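Putative 2,5-diketo-D-gluconic acid reductase B (Sinorhizobium meliloti, PDB 3UP8) probably reduces methylglyoxal to hydroxyacetone with NADPH, and perhaps 2,5-diketo-D-gluconate, as a member of the aldo/keto reductase family. Local coordinates at residues P35-G40 / E259-F264; M201-Y206 / Q243-L248; P218-I223 / A274-L279; A235-V240 / D265-R270. One frame throughout, in Å; residues are numbered along the deposited sequence.

Interaction 1 (P35-G40 / E259-F264); sequences PALGFG and ENFAIF
Leu-37 and Phe-261 mark the closest backbone approach, their CA atoms 7.8 Å apart, where the first barrel strand, 37-40, meets the C-terminal end of helix 254-261; no hydrogen bond joins the two segments, and the contact is van der Waals packing of side chains on each other and on the helix-end backbone. This is a strand-to-helix layer of the TIM barrel, beside the seam where the first strand pairs with the last. Leu-37 carries most of it. Its CG lies anti to the backbone N (chi1 171°), which sends the CD2 methyl out from the strand to the helix end. There CD2 rests 3.7 Å from the carbonyl O of Asn-260 and 3.9 Å from CA of Phe-261, and it approaches the Phe-261 ring obliquely at CD1. The same methyl also meets CD1 of Ile-263, at 4.3 Å, so it sits among the last helical turn and the residues that follow it. An inverse gamma turn centred on Ala-262 redirects the chain here, bringing Ile-263 and Phe-264 back toward the strand. The Phe-264 ring has CG1 of Ile-263 over one face. Beyond the segments, Phe-261 meets the ring of Phe-61 and packs on Leu-59 of helix 46-59, while Phe-264 also touches Val-240 of helix 231-240. At the Phe-264 ring, CB of Ala-36 comes in obliquely, 4.4 Å from CZ, whereas CB of Leu-37 lies at the ring edge, near its plane, 4.2 Å from the same CZ.

Interaction 2 (M201-Y206 / Q243-L248); sequences MSLTSY and QDVIVL
Parallel strand pairing joins Leu-203, Thr-204 and Ser-205 to Val-245, Ile-246 and Val-247, the seventh and eighth strands of the TIM barrel. Their axes approach to 4.5 Å, with 23° between the chain directions. The ladder alternates regularly: Leu-203 N donates to Asp-244 O, Leu-203 O accepts from Ile-246 N at 2.8 Å, Ser-205 N donates to Ile-246 O at 2.7 Å, and Ser-205 O accepts from Leu-248 N. On the face carrying Thr-204 and Ile-246, the two side chains cross obliquely. Ile-246 CG1 lies beside its backbone N (chi1 -61°), and CD1 reaches 3.2 Å from Ser-202 OG and 3.6 Å from Thr-204 OG1. Both hydroxyls bond to Thr-178, and Ser-202 OG also bonds to Ser-29. Thr-204 CG2 meets Leu-248 CG at 3.8 Å; the Leu-248 side chain is about 5 Å from that of Lys-95, predicted to lower the pKa of the active-site tyrosine. On the other face Ser-205 OG, bonded to Tyr-183 O, faces Val-247 CG2. A water donates to this OG and, at 2.6 Å, to Leu-248 O. At the start of the strands Asp-244 forms a salt bridge with Arg-197. The backbone bonds thus fix the register, while buried hydroxyls, satisfied by neighbouring residues, can lie among aliphatic groups in the barrel wall.

Interaction 3 (P218-I223 / A274-L279); sequences PLLTEI and AAVREL
Leu-219, Leu-220 and Ile-223 pack against Ala-275, Val-276 and Leu-279, an apolar helix-to-helix contact on the outside of the TIM barrel between helix 218-227 and the end of helix 270-277. The two leucines of the first helix reach across with different conformations. Leu-219 has CG anti to its N (chi1 174°), and its CD2 methyl lies over the Ala-275 backbone, 3.6 Å from the carbonyl O, while also meeting Ala-275 CB. Leu-220 swings CG next to the backbone N instead (chi1 -56°); its CA-CB bond does not aim at the other helix, but the extended second torsion brings CD2 nearer. That methyl touches both CG2 of Val-276, at 3.7 Å, and CD1 of Leu-279, the Leu-220 and Val-276 side chains crossing at about a right angle. One turn further on, the extended Ile-223 chain brings CD1 to the same Val-276 CG2, 3.9 Å away, so a single valine methyl serves both residues. With Val-276 CG1 anti to N (chi1 174°), CG2 is left anti to the carbonyl carbon, where it meets both. Around this patch, Val-276 also packs on Trp-238, and Ile-223 on Val-234, of helix 231-240; Ile-223 touches Leu-268 as well. Leu-279 divides its two methyls between the leucines: CD1 lies 3.8 Å from CD2 of Leu-220, and CD2 lies 4.0 Å from CD2 of Leu-219.

Interaction 4 (A235-V240 / D265-R270); sequences ALRWLV and DFALTR
Arg-237 lies across Phe-266 and Ala-267, tying helix 231-240 of the TIM barrel to the irregular segment 265-270 that leads into helix 270-277. Along the helix, Arg-237 is the first residue to make contact. Its CB stands 3.4 Å from CZ of Phe-266, and its CG sits over the ring face in a CH-pi contact, 4.1 Å from the ring centroid and 27° off the normal. The side chain leaves the helix with CG anti to N and then bends at its second torsion (chi2 71°), sliding past Phe-266 in the opposite direction. The guanidinium plane is turned 50° from that of the ring. Over one guanidinium face lies the carbonyl O of Phe-266, 3.2 Å from CZ of Arg-237; the angles at NE and NH1 are too poor for hydrogen bonds to this oxygen. Those nitrogens bond elsewhere, NE to Gln-241 OE1 and NH1 to Ile-263 O, which fixes the group's rotation over the chain. CA of Ala-267 lies over the same face, 3.9 Å from NE. Leu-268 then packs its CG 4.0 Å from CG of Arg-237. At the next helix position, Trp-238 offers CA and CB to CD1 of Leu-268, the CB being 3.9 Å away. Two residues past Ala-267, Thr-269 takes the N-cap position of helix 270-277, its OG1 accepting from Glu-272 N. Around the contact, Phe-266 meets the His-227 ring, Leu-268 packs on His-227 of helix 218-227 and Met-273 of helix 270-277, and the inner side of helix 231-240 rests through Leu-236, Leu-239 and Val-240 on Val-247 of strand 245-249.

How the interactions relate
From the N terminus, strand 37-40 opens the longest loop, closed by interaction 1 when 259-264 returns to it. Interaction 2 falls wholly within that span, joining strands 202-206 and 245-249; Ala-36 and Gly-38 bond to Val-247 beside it, so the two contacts meet at the barrel seam. Segment 218-223 next opens interaction 3, whose partner 274-279 comes last, and interaction 4 is contained within it. Interactions 3 and 4 each cross both 1 and 2 along the chain. Helix 231-240 links the layers: its inner side touches interaction 2, Arg-237 reaches segment 259-264, and Trp-238 meets helix 270-277, connecting barrel wall, surrounding loop and outer helices.

Interaction 1 (P35-G40 / E259-F264)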
loop_
_atom_site.group_PDB
_atom_site.type_symbol
_atom_site.label_atom_id
_atom_site.label_comp_id
_atom_site.label_asym_id
_atom_site.label_seq_id
_atom_site.Cartn_x
_atom_site.Cartn_y
_atom_site.Cartn_z
ATOM N N PRO A 35 -2.048 3.224 -8.978
ATOM C CA PRO A 35 -0.683 3.446 -9.489
ATOM C C PRO A 35 0.332 2.534 -8.778
ATOM O O PRO A 35 0.315 2.438 -7.556
ATOM C CB PRO A 35 -0.419 4.931 -9.179
ATOM C CG PRO A 35 -1.772 5.549 -9.057
ATOM C CD PRO A 35 -2.658 4.469 -8.473
ATOM N N ALA A 36 1.189 1.862 -9.548
ATOM C CA ALA A 36 2.092 0.821 -9.011
ATOM C C ALA A 36 3.025 1.294 -7.891
ATOM O O ALA A 36 3.418 0.498 -7.035
ATOM C CB ALA A 36 2.897 0.164 -10.134
ATOM N N LEU A 37 3.379 2.578 -7.895
ATOM C CA LEU A 37 4.209 3.121 -6.838
ATOM C C LEU A 37 3.449 4.221 -6.119
ATOM O O LEU A 37 2.925 5.141 -6.744
ATOM C CB LEU A 37 5.542 3.653 -7.389
ATOM C CG LEU A 37 6.455 4.450 -6.429
ATOM C CD1 LEU A 37 7.027 3.560 -5.326
ATOM C CD2 LEU A 37 7.579 5.093 -7.235
ATOM N N GLY A 38 3.398 4.105 -4.801
ATOM C CA GLY A 38 2.694 5.048 -3.970
ATOM C C GLY A 38 3.608 5.633 -2.922
ATOM O O GLY A 38 4.619 5.033 -2.555
ATOM N N PHE A 39 3.241 6.835 -2.481
ATOM C CA PHE A 39 3.864 7.530 -1.373
ATOM C C PHE A 39 3.172 7.105 -0.081
ATOM O O PHE A 39 2.035 7.515 0.193
ATOM C CB PHE A 39 3.689 9.045 -1.576
ATOM C CG PHE A 39 4.539 9.884 -0.657
ATOM C CD1 PHE A 39 5.818 10.264 -1.034
ATOM C CD2 PHE A 39 4.049 10.307 0.572
ATOM C CE1 PHE A 39 6.608 11.046 -0.193
ATOM C CE2 PHE A 39 4.824 11.090 1.420
ATOM C CZ PHE A 39 6.110 11.462 1.036
ATOM N N GLY A 40 3.857 6.289 0.715
ATOM C CA GLY A 40 3.304 5.801 1.971
ATOM C C GLY A 40 3.668 6.733 3.108
ATOM O O GLY A 40 4.836 7.112 3.251
ATOM N N GLU A 259 15.353 8.730 -5.998
ATOM C CA GLU A 259 15.902 7.390 -6.174
ATOM C C GLU A 259 14.786 6.334 -6.252
ATOM O O GLU A 259 14.759 5.507 -7.169
ATOM C CB GLU A 259 16.879 7.089 -5.027
ATOM C CG GLU A 259 17.549 5.714 -5.063
ATOM C CD GLU A 259 18.207 5.347 -3.733
ATOM O OE1 GLU A 259 18.843 6.232 -3.115
ATOM O OE2 GLU A 259 18.086 4.175 -3.307
ATOM N N ASN A 260 13.864 6.384 -5.291
ATOM C CA ASN A 260 12.733 5.450 -5.233
ATOM C C ASN A 260 11.813 5.534 -6.458
ATOM O O ASN A 260 11.265 4.525 -6.909
ATOM C CB ASN A 260 11.930 5.662 -3.945
ATOM C CG ASN A 260 12.640 5.121 -2.709
ATOM O OD1 ASN A 260 13.860 4.943 -2.698
ATOM N ND2 ASN A 260 11.871 4.853 -1.660
ATOM N N PHE A 261 11.677 6.741 -6.999
ATOM C CA PHE A 261 10.827 7.004 -8.160
ATOM C C PHE A 261 11.402 6.422 -9.454
ATOM O O PHE A 261 10.654 6.045 -10.363
ATOM C CB PHE A 261 10.632 8.511 -8.302
ATOM C CG PHE A 261 9.543 8.905 -9.253
ATOM C CD1 PHE A 261 8.206 8.772 -8.894
ATOM C CD2 PHE A 261 9.856 9.436 -10.502
ATOM C CE1 PHE A 261 7.187 9.153 -9.774
ATOM C CE2 PHE A 261 8.853 9.817 -11.384
ATOM C CZ PHE A 261 7.510 9.677 -11.015
ATOM N N ALA A 262 12.732 6.345 -9.520
ATOM C CA ALA A 262 13.439 5.878 -10.716
ATOM C C ALA A 262 13.569 4.352 -10.774
ATOM O O ALA A 262 14.681 3.813 -10.836
ATOM C CB ALA A 262 14.808 6.536 -10.795
ATOM N N ILE A 263 12.435 3.653 -10.761
ATOM C CA ILE A 263 12.441 2.187 -10.765
ATOM C C ILE A 263 11.742 1.618 -11.985
ATOM O O ILE A 263 11.542 0.406 -12.085
ATOM C CB ILE A 263 11.812 1.591 -9.470
ATOM C CG1 ILE A 263 10.339 2.019 -9.322
ATOM C CG2 ILE A 263 12.650 1.980 -8.248
ATOM C CD1 ILE A 263 9.570 1.356 -8.145
ATOM N N PHE A 264 11.362 2.484 -12.914
ATOM C CA PHE A 264 10.744 2.013 -14.150
ATOM C C PHE A 264 11.717 2.143 -15.323
ATOM O O PHE A 264 11.365 1.855 -16.468
ATOM C CB PHE A 264 9.394 2.710 -14.394
ATOM C CG PHE A 264 8.419 2.533 -13.256
ATOM C CD1 PHE A 264 7.710 1.344 -13.111
ATOM C CD2 PHE A 264 8.245 3.538 -12.307
ATOM C CE1 PHE A 264 6.828 1.157 -12.044
ATOM C CE2 PHE A 264 7.361 3.362 -11.233
ATOM C CZ PHE A 264 6.653 2.166 -11.104
#

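Interaction 2 (M201-Y206 / Q243-L248)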
loop_
_atom_site.group_PDB
_atom_site.type_symbol
_atom_site.label_atom_id
_atom_site.label_comp_id
_atom_site.label_asym_id
_atom_site.label_seq_id
_atom_site.Cartn_x
_atom_site.Cartn_y
_atom_site.Cartn_z
HETATM N N MSE A 201 -7.988 -9.494 -6.687
HETATM C CA MSE A 201 -7.461 -8.326 -6.000
HETATM C C MSE A 201 -5.951 -8.209 -6.205
HETATM O O MSE A 201 -5.308 -9.169 -6.600
HETATM C CB MSE A 201 -7.836 -8.328 -4.526
HETATM C CG MSE A 201 -7.199 -9.402 -3.689
HETATM SE SE MSE A 201 -7.973 -9.421 -1.872
HETATM C CE MSE A 201 -9.697 -10.177 -2.269
ATOM N N SER A 202 -5.414 -7.019 -5.969
ATOM C CA SER A 202 -3.976 -6.814 -5.928
ATOM C C SER A 202 -3.427 -7.000 -4.515
ATOM O O SER A 202 -4.167 -7.192 -3.544
ATOM C CB SER A 202 -3.617 -5.415 -6.436
ATOM O OG SER A 202 -4.260 -4.432 -5.630
ATOM N N LEU A 203 -2.107 -6.971 -4.428
ATOM C CA LEU A 203 -1.417 -6.891 -3.176
ATOM C C LEU A 203 -0.696 -5.545 -3.125
ATOM O O LEU A 203 0.046 -5.177 -4.055
ATOM C CB LEU A 203 -0.426 -8.045 -3.091
ATOM C CG LEU A 203 0.331 -8.273 -1.798
ATOM C CD1 LEU A 203 0.824 -9.721 -1.763
ATOM C CD2 LEU A 203 1.490 -7.288 -1.669
ATOM N N THR A 204 -0.928 -4.795 -2.055
ATOM C CA THR A 204 -0.149 -3.600 -1.838
ATOM C C THR A 204 0.925 -3.845 -0.778
ATOM O O THR A 204 0.615 -4.215 0.346
ATOM C CB THR A 204 -1.017 -2.407 -1.460
ATOM O OG1 THR A 204 -1.956 -2.167 -2.512
ATOM C CG2 THR A 204 -0.136 -1.151 -1.275
ATOM N N SER A 205 2.179 -3.614 -1.158
ATOM C CA SER A 205 3.332 -3.852 -0.285
ATOM C C SER A 205 3.685 -2.650 0.586
ATOM O O SER A 205 3.776 -1.525 0.085
ATOM C CB SER A 205 4.554 -4.203 -1.145
ATOM O OG SER A 205 5.750 -4.028 -0.399
ATOM N N TYR A 206 3.892 -2.899 1.882
ATOM C CA TYR A 206 4.606 -1.954 2.742
ATOM C C TYR A 206 5.872 -2.607 3.319
ATOM O O TYR A 206 6.007 -3.842 3.307
ATOM C CB TYR A 206 3.721 -1.326 3.841
ATOM C CG TYR A 206 3.193 -2.263 4.923
ATOM C CD1 TYR A 206 3.994 -2.635 6.002
ATOM C CD2 TYR A 206 1.881 -2.740 4.881
ATOM C CE1 TYR A 206 3.511 -3.481 7.007
ATOM C CE2 TYR A 206 1.386 -3.586 5.884
ATOM C CZ TYR A 206 2.211 -3.945 6.943
ATOM O OH TYR A 206 1.752 -4.767 7.945
ATOM N N GLN A 243 3.503 -9.375 -11.122
ATOM C CA GLN A 243 2.107 -9.174 -11.513
ATOM C C GLN A 243 1.265 -8.879 -10.280
ATOM O O GLN A 243 1.381 -9.571 -9.268
ATOM C CB GLN A 243 1.532 -10.405 -12.222
ATOM C CG GLN A 243 2.204 -10.770 -13.554
ATOM C CD GLN A 243 2.286 -9.595 -14.518
ATOM O OE1 GLN A 243 1.269 -9.022 -14.907
ATOM N NE2 GLN A 243 3.503 -9.237 -14.910
ATOM N N ASP A 244 0.423 -7.851 -10.383
ATOM C CA ASP A 244 -0.587 -7.540 -9.358
ATOM C C ASP A 244 -0.035 -6.965 -8.059
ATOM O O ASP A 244 -0.731 -6.991 -7.039
ATOM C CB ASP A 244 -1.451 -8.769 -9.027
ATOM C CG ASP A 244 -1.987 -9.463 -10.272
ATOM O OD1 ASP A 244 -2.806 -8.862 -10.995
ATOM O OD2 ASP A 244 -1.570 -10.616 -10.521
ATOM N N VAL A 245 1.208 -6.477 -8.082
ATOM C CA VAL A 245 1.827 -5.947 -6.865
ATOM C C VAL A 245 2.035 -4.451 -6.977
ATOM O O VAL A 245 2.514 -3.950 -7.998
ATOM C CB VAL A 245 3.165 -6.642 -6.524
ATOM C CG1 VAL A 245 3.797 -6.034 -5.261
ATOM C CG2 VAL A 245 2.965 -8.132 -6.361
ATOM N N ILE A 246 1.645 -3.752 -5.917
ATOM C CA ILE A 246 1.808 -2.321 -5.784
ATOM C C ILE A 246 2.787 -2.150 -4.633
ATOM O O ILE A 246 2.798 -2.964 -3.704
ATOM C CB ILE A 246 0.450 -1.673 -5.432
ATOM C CG1 ILE A 246 -0.551 -1.936 -6.562
ATOM C CG2 ILE A 246 0.588 -0.184 -5.127
ATOM C CD1 ILE A 246 -1.961 -2.283 -6.079
ATOM N N VAL A 247 3.609 -1.102 -4.688
ATOM C CA VAL A 247 4.569 -0.853 -3.620
ATOM C C VAL A 247 4.430 0.576 -3.056
ATOM O O VAL A 247 4.271 1.536 -3.800
ATOM C CB VAL A 247 6.037 -1.197 -4.084
ATOM C CG1 VAL A 247 6.462 -0.326 -5.270
ATOM C CG2 VAL A 247 7.019 -1.070 -2.934
ATOM N N LEU A 248 4.461 0.685 -1.733
ATOM C CA LEU A 248 4.491 1.971 -1.028
ATOM C C LEU A 248 5.917 2.270 -0.576
ATOM O O LEU A 248 6.592 1.400 -0.044
ATOM C CB LEU A 248 3.566 1.932 0.195
ATOM C CG LEU A 248 2.075 1.712 -0.113
ATOM C CD1 LEU A 248 1.274 1.655 1.182
ATOM C CD2 LEU A 248 1.543 2.799 -1.039
HETATM O O HOH W 1 -5.297 -9.942 -9.312
HETATM O O HOH W 2 6.836 -1.124 0.504
#

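Interaction 3 (P218-I223 / A274-L279)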
loop_
_atom_site.group_PDB
_atom_site.type_symbol
_atom_site.label_atom_id
_atom_site.label_comp_id
_atom_site.label_asym_id
_atom_site.label_seq_id
_atom_site.Cartn_x
_atom_site.Cartn_y
_atom_site.Cartn_z
ATOM N N PRO A 218 24.028 -7.875 0.555
ATOM C CA PRO A 218 25.088 -8.008 -0.457
ATOM C C PRO A 218 24.567 -8.487 -1.812
ATOM O O PRO A 218 25.027 -7.994 -2.846
ATOM C CB PRO A 218 26.036 -9.051 0.151
ATOM C CG PRO A 218 25.187 -9.829 1.119
ATOM C CD PRO A 218 24.189 -8.843 1.659
ATOM N N LEU A 219 23.626 -9.433 -1.817
ATOM C CA LEU A 219 23.046 -9.883 -3.077
ATOM C C LEU A 219 22.326 -8.733 -3.797
ATOM O O LEU A 219 22.483 -8.556 -5.013
ATOM C CB LEU A 219 22.124 -11.093 -2.888
ATOM C CG LEU A 219 21.339 -11.564 -4.127
ATOM C CD1 LEU A 219 22.235 -12.232 -5.175
ATOM C CD2 LEU A 219 20.204 -12.504 -3.735
ATOM N N LEU A 220 21.559 -7.947 -3.042
ATOM C CA LEU A 220 20.810 -6.820 -3.616
ATOM C C LEU A 220 21.717 -5.687 -4.090
ATOM O O LEU A 220 21.419 -5.020 -5.078
ATOM C CB LEU A 220 19.755 -6.291 -2.638
ATOM C CG LEU A 220 18.725 -7.304 -2.123
ATOM C CD1 LEU A 220 17.703 -6.625 -1.205
ATOM C CD2 LEU A 220 18.038 -8.052 -3.258
ATOM N N THR A 221 22.825 -5.474 -3.387
ATOM C CA THR A 221 23.826 -4.504 -3.823
ATOM C C THR A 221 24.505 -4.992 -5.106
ATOM O O THR A 221 24.830 -4.186 -5.979
ATOM C CB THR A 221 24.874 -4.232 -2.721
ATOM O OG1 THR A 221 24.210 -3.786 -1.533
ATOM C CG2 THR A 221 25.863 -3.166 -3.160
ATOM N N GLU A 222 24.693 -6.307 -5.218
ATOM C CA GLU A 222 25.316 -6.905 -6.396
ATOM C C GLU A 222 24.427 -6.737 -7.624
ATOM O O GLU A 222 24.888 -6.323 -8.695
ATOM C CB GLU A 222 25.633 -8.390 -6.177
ATOM C CG GLU A 222 26.505 -8.979 -7.298
ATOM C CD GLU A 222 26.486 -10.498 -7.370
ATOM O OE1 GLU A 222 26.279 -11.172 -6.330
ATOM O OE2 GLU A 222 26.708 -11.024 -8.481
ATOM N N ILE A 223 23.148 -7.060 -7.465
ATOM C CA ILE A 223 22.208 -6.938 -8.568
ATOM C C ILE A 223 22.059 -5.475 -8.962
ATOM O O ILE A 223 22.065 -5.150 -10.147
ATOM C CB ILE A 223 20.870 -7.609 -8.251
ATOM C CG1 ILE A 223 21.086 -9.117 -8.089
ATOM C CG2 ILE A 223 19.859 -7.341 -9.359
ATOM C CD1 ILE A 223 19.888 -9.888 -7.542
ATOM N N ALA A 274 14.311 -14.763 -9.386
ATOM C CA ALA A 274 14.383 -16.009 -8.615
ATOM C C ALA A 274 15.332 -15.900 -7.417
ATOM O O ALA A 274 15.020 -16.397 -6.336
ATOM C CB ALA A 274 14.803 -17.186 -9.522
ATOM N N ALA A 275 16.472 -15.237 -7.616
ATOM C CA ALA A 275 17.492 -15.063 -6.572
ATOM C C ALA A 275 17.005 -14.186 -5.420
ATOM O O ALA A 275 17.261 -14.489 -4.245
ATOM C CB ALA A 275 18.761 -14.480 -7.161
ATOM N N VAL A 276 16.318 -13.092 -5.753
ATOM C CA VAL A 276 15.743 -12.225 -4.717
ATOM C C VAL A 276 14.681 -12.993 -3.935
ATOM O O VAL A 276 14.590 -12.857 -2.715
ATOM C CB VAL A 276 15.202 -10.902 -5.281
ATOM C CG1 VAL A 276 14.495 -10.106 -4.197
ATOM C CG2 VAL A 276 16.340 -10.074 -5.826
ATOM N N ARG A 277 13.917 -13.826 -4.637
ATOM C CA ARG A 277 12.896 -14.677 -4.026
ATOM C C ARG A 277 13.477 -15.646 -2.975
ATOM O O ARG A 277 12.809 -15.966 -1.973
ATOM C CB ARG A 277 12.133 -15.437 -5.120
ATOM C CG ARG A 277 10.836 -16.108 -4.663
ATOM C CD ARG A 277 10.409 -17.213 -5.634
ATOM N NE ARG A 277 9.772 -18.349 -4.946
ATOM C CZ ARG A 277 10.425 -19.340 -4.323
ATOM N NH1 ARG A 277 11.757 -19.363 -4.272
ATOM N NH2 ARG A 277 9.742 -20.315 -3.729
ATOM N N GLU A 278 14.717 -16.093 -3.201
ATOM C CA GLU A 278 15.430 -17.000 -2.279
ATOM C C GLU A 278 15.779 -16.391 -0.916
ATOM O O GLU A 278 16.161 -17.115 0.007
ATOM C CB GLU A 278 16.732 -17.524 -2.909
ATOM C CG GLU A 278 16.569 -18.377 -4.160
ATOM C CD GLU A 278 15.730 -19.638 -3.948
ATOM O OE1 GLU A 278 15.570 -20.092 -2.784
ATOM O OE2 GLU A 278 15.238 -20.180 -4.969
ATOM N N LEU A 279 15.676 -15.069 -0.803
ATOM C CA LEU A 279 15.995 -14.371 0.440
ATOM C C LEU A 279 14.958 -14.542 1.556
ATOM O O LEU A 279 15.212 -14.126 2.680
ATOM C CB LEU A 279 16.255 -12.879 0.176
ATOM C CG LEU A 279 17.473 -12.528 -0.682
ATOM C CD1 LEU A 279 17.521 -11.024 -0.956
ATOM C CD2 LEU A 279 18.768 -13.018 -0.029
#

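Interaction 4 (A235-V240 / D265-R270)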
loop_
_atom_site.group_PDB
_atom_site.type_symbol
_atom_site.label_atom_id
_atom_site.label_comp_id
_atom_site.label_asym_id
_atom_site.label_seq_id
_atom_site.Cartn_x
_atom_site.Cartn_y
_atom_site.Cartn_z
ATOM N N ALA A 235 15.046 -3.792 -4.697
ATOM C CA ALA A 235 13.951 -4.384 -3.920
ATOM C C ALA A 235 12.599 -3.843 -4.397
ATOM O O ALA A 235 11.656 -4.607 -4.581
ATOM C CB ALA A 235 14.148 -4.135 -2.434
ATOM N N LEU A 236 12.521 -2.530 -4.588
ATOM C CA LEU A 236 11.331 -1.876 -5.149
ATOM C C LEU A 236 10.979 -2.414 -6.527
ATOM O O LEU A 236 9.817 -2.674 -6.823
ATOM C CB LEU A 236 11.538 -0.368 -5.243
ATOM C CG LEU A 236 11.595 0.435 -3.942
ATOM C CD1 LEU A 236 12.139 1.836 -4.210
ATOM C CD2 LEU A 236 10.242 0.509 -3.243
ATOM N N ARG A 237 11.988 -2.583 -7.375
ATOM C CA ARG A 237 11.760 -3.137 -8.698
ATOM C C ARG A 237 11.270 -4.577 -8.626
ATOM O O ARG A 237 10.378 -4.955 -9.372
ATOM C CB ARG A 237 13.015 -3.013 -9.581
ATOM C CG ARG A 237 12.863 -3.582 -10.989
ATOM C CD ARG A 237 11.933 -2.718 -11.861
ATOM N NE ARG A 237 11.251 -3.506 -12.886
ATOM C CZ ARG A 237 10.425 -3.000 -13.803
ATOM N NH1 ARG A 237 10.185 -1.690 -13.847
ATOM N NH2 ARG A 237 9.851 -3.805 -14.695
ATOM N N TRP A 238 11.832 -5.374 -7.717
ATOM C CA TRP A 238 11.445 -6.777 -7.590
ATOM C C TRP A 238 9.955 -6.893 -7.243
ATOM O O TRP A 238 9.259 -7.810 -7.707
ATOM C CB TRP A 238 12.289 -7.470 -6.514
ATOM C CG TRP A 238 11.822 -8.860 -6.184
ATOM C CD1 TRP A 238 11.986 -9.983 -6.953
ATOM C CD2 TRP A 238 11.142 -9.289 -4.989
ATOM N NE1 TRP A 238 11.427 -11.077 -6.323
ATOM C CE2 TRP A 238 10.914 -10.679 -5.114
ATOM C CE3 TRP A 238 10.703 -8.632 -3.828
ATOM C CZ2 TRP A 238 10.269 -11.435 -4.113
ATOM C CZ3 TRP A 238 10.051 -9.388 -2.827
ATOM C CH2 TRP A 238 9.845 -10.770 -2.984
ATOM N N LEU A 239 9.480 -5.963 -6.417
ATOM C CA LEU A 239 8.051 -5.893 -6.084
ATOM C C LEU A 239 7.204 -5.472 -7.284
ATOM O O LEU A 239 6.275 -6.168 -7.689
ATOM C CB LEU A 239 7.845 -4.929 -4.904
ATOM C CG LEU A 239 8.496 -5.408 -3.594
ATOM C CD1 LEU A 239 8.586 -4.275 -2.583
ATOM C CD2 LEU A 239 7.716 -6.574 -3.012
ATOM N N VAL A 240 7.571 -4.340 -7.876
ATOM C CA VAL A 240 6.762 -3.675 -8.881
ATOM C C VAL A 240 6.746 -4.468 -10.194
ATOM O O VAL A 240 5.803 -4.366 -10.984
ATOM C CB VAL A 240 7.229 -2.202 -9.007
ATOM C CG1 VAL A 240 8.070 -1.947 -10.268
ATOM C CG2 VAL A 240 6.063 -1.263 -8.874
ATOM N N ASP A 265 12.943 2.564 -14.994
ATOM C CA ASP A 265 14.093 2.648 -15.910
ATOM C C ASP A 265 14.574 1.296 -16.404
ATOM O O ASP A 265 15.040 1.166 -17.535
ATOM C CB ASP A 265 15.292 3.250 -15.171
ATOM C CG ASP A 265 15.222 4.745 -15.033
ATOM O OD1 ASP A 265 14.130 5.333 -15.214
ATOM O OD2 ASP A 265 16.280 5.335 -14.720
ATOM N N PHE A 266 14.517 0.302 -15.529
ATOM C CA PHE A 266 15.194 -0.962 -15.771
ATOM C C PHE A 266 14.286 -2.125 -15.459
ATOM O O PHE A 266 13.169 -1.932 -14.973
ATOM C CB PHE A 266 16.484 -1.042 -14.939
ATOM C CG PHE A 266 16.259 -1.190 -13.440
ATOM C CD1 PHE A 266 16.660 -2.351 -12.777
ATOM C CD2 PHE A 266 15.672 -0.166 -12.697
ATOM C CE1 PHE A 266 16.468 -2.495 -11.397
ATOM C CE2 PHE A 266 15.472 -0.299 -11.320
ATOM C CZ PHE A 266 15.878 -1.461 -10.671
ATOM N N ALA A 267 14.760 -3.327 -15.767
ATOM C CA ALA A 267 14.065 -4.553 -15.417
ATOM C C ALA A 267 15.067 -5.564 -14.867
ATOM O O ALA A 267 16.246 -5.536 -15.230
ATOM C CB ALA A 267 13.337 -5.114 -16.621
ATOM N N LEU A 268 14.606 -6.430 -13.968
ATOM C CA LEU A 268 15.433 -7.523 -13.467
ATOM C C LEU A 268 15.254 -8.735 -14.360
ATOM O O LEU A 268 14.150 -9.011 -14.834
ATOM C CB LEU A 268 15.077 -7.888 -12.018
ATOM C CG LEU A 268 15.182 -6.824 -10.921
ATOM C CD1 LEU A 268 14.737 -7.389 -9.578
ATOM C CD2 LEU A 268 16.580 -6.257 -10.823
ATOM N N THR A 269 16.350 -9.452 -14.593
ATOM C CA THR A 269 16.320 -10.695 -15.359
ATOM C C THR A 269 15.531 -11.744 -14.587
ATOM O O THR A 269 15.337 -11.604 -13.373
ATOM C CB THR A 269 17.757 -11.231 -15.640
ATOM O OG1 THR A 269 18.262 -11.885 -14.471
ATOM C CG2 THR A 269 18.701 -10.095 -16.031
ATOM N N ARG A 270 15.086 -12.792 -15.281
ATOM C CA ARG A 270 14.392 -13.910 -14.640
ATOM C C ARG A 270 15.189 -14.484 -13.475
ATOM O O ARG A 270 14.627 -14.811 -12.423
ATOM C CB ARG A 270 14.120 -15.035 -15.637
ATOM C CG ARG A 270 12.698 -15.062 -16.171
ATOM C CD ARG A 270 12.333 -16.445 -16.720
ATOM N NE ARG A 270 11.398 -16.342 -17.845
ATOM C CZ ARG A 270 11.758 -16.316 -19.130
ATOM N NH1 ARG A 270 13.041 -16.401 -19.480
ATOM N NH2 ARG A 270 10.831 -16.215 -20.076
#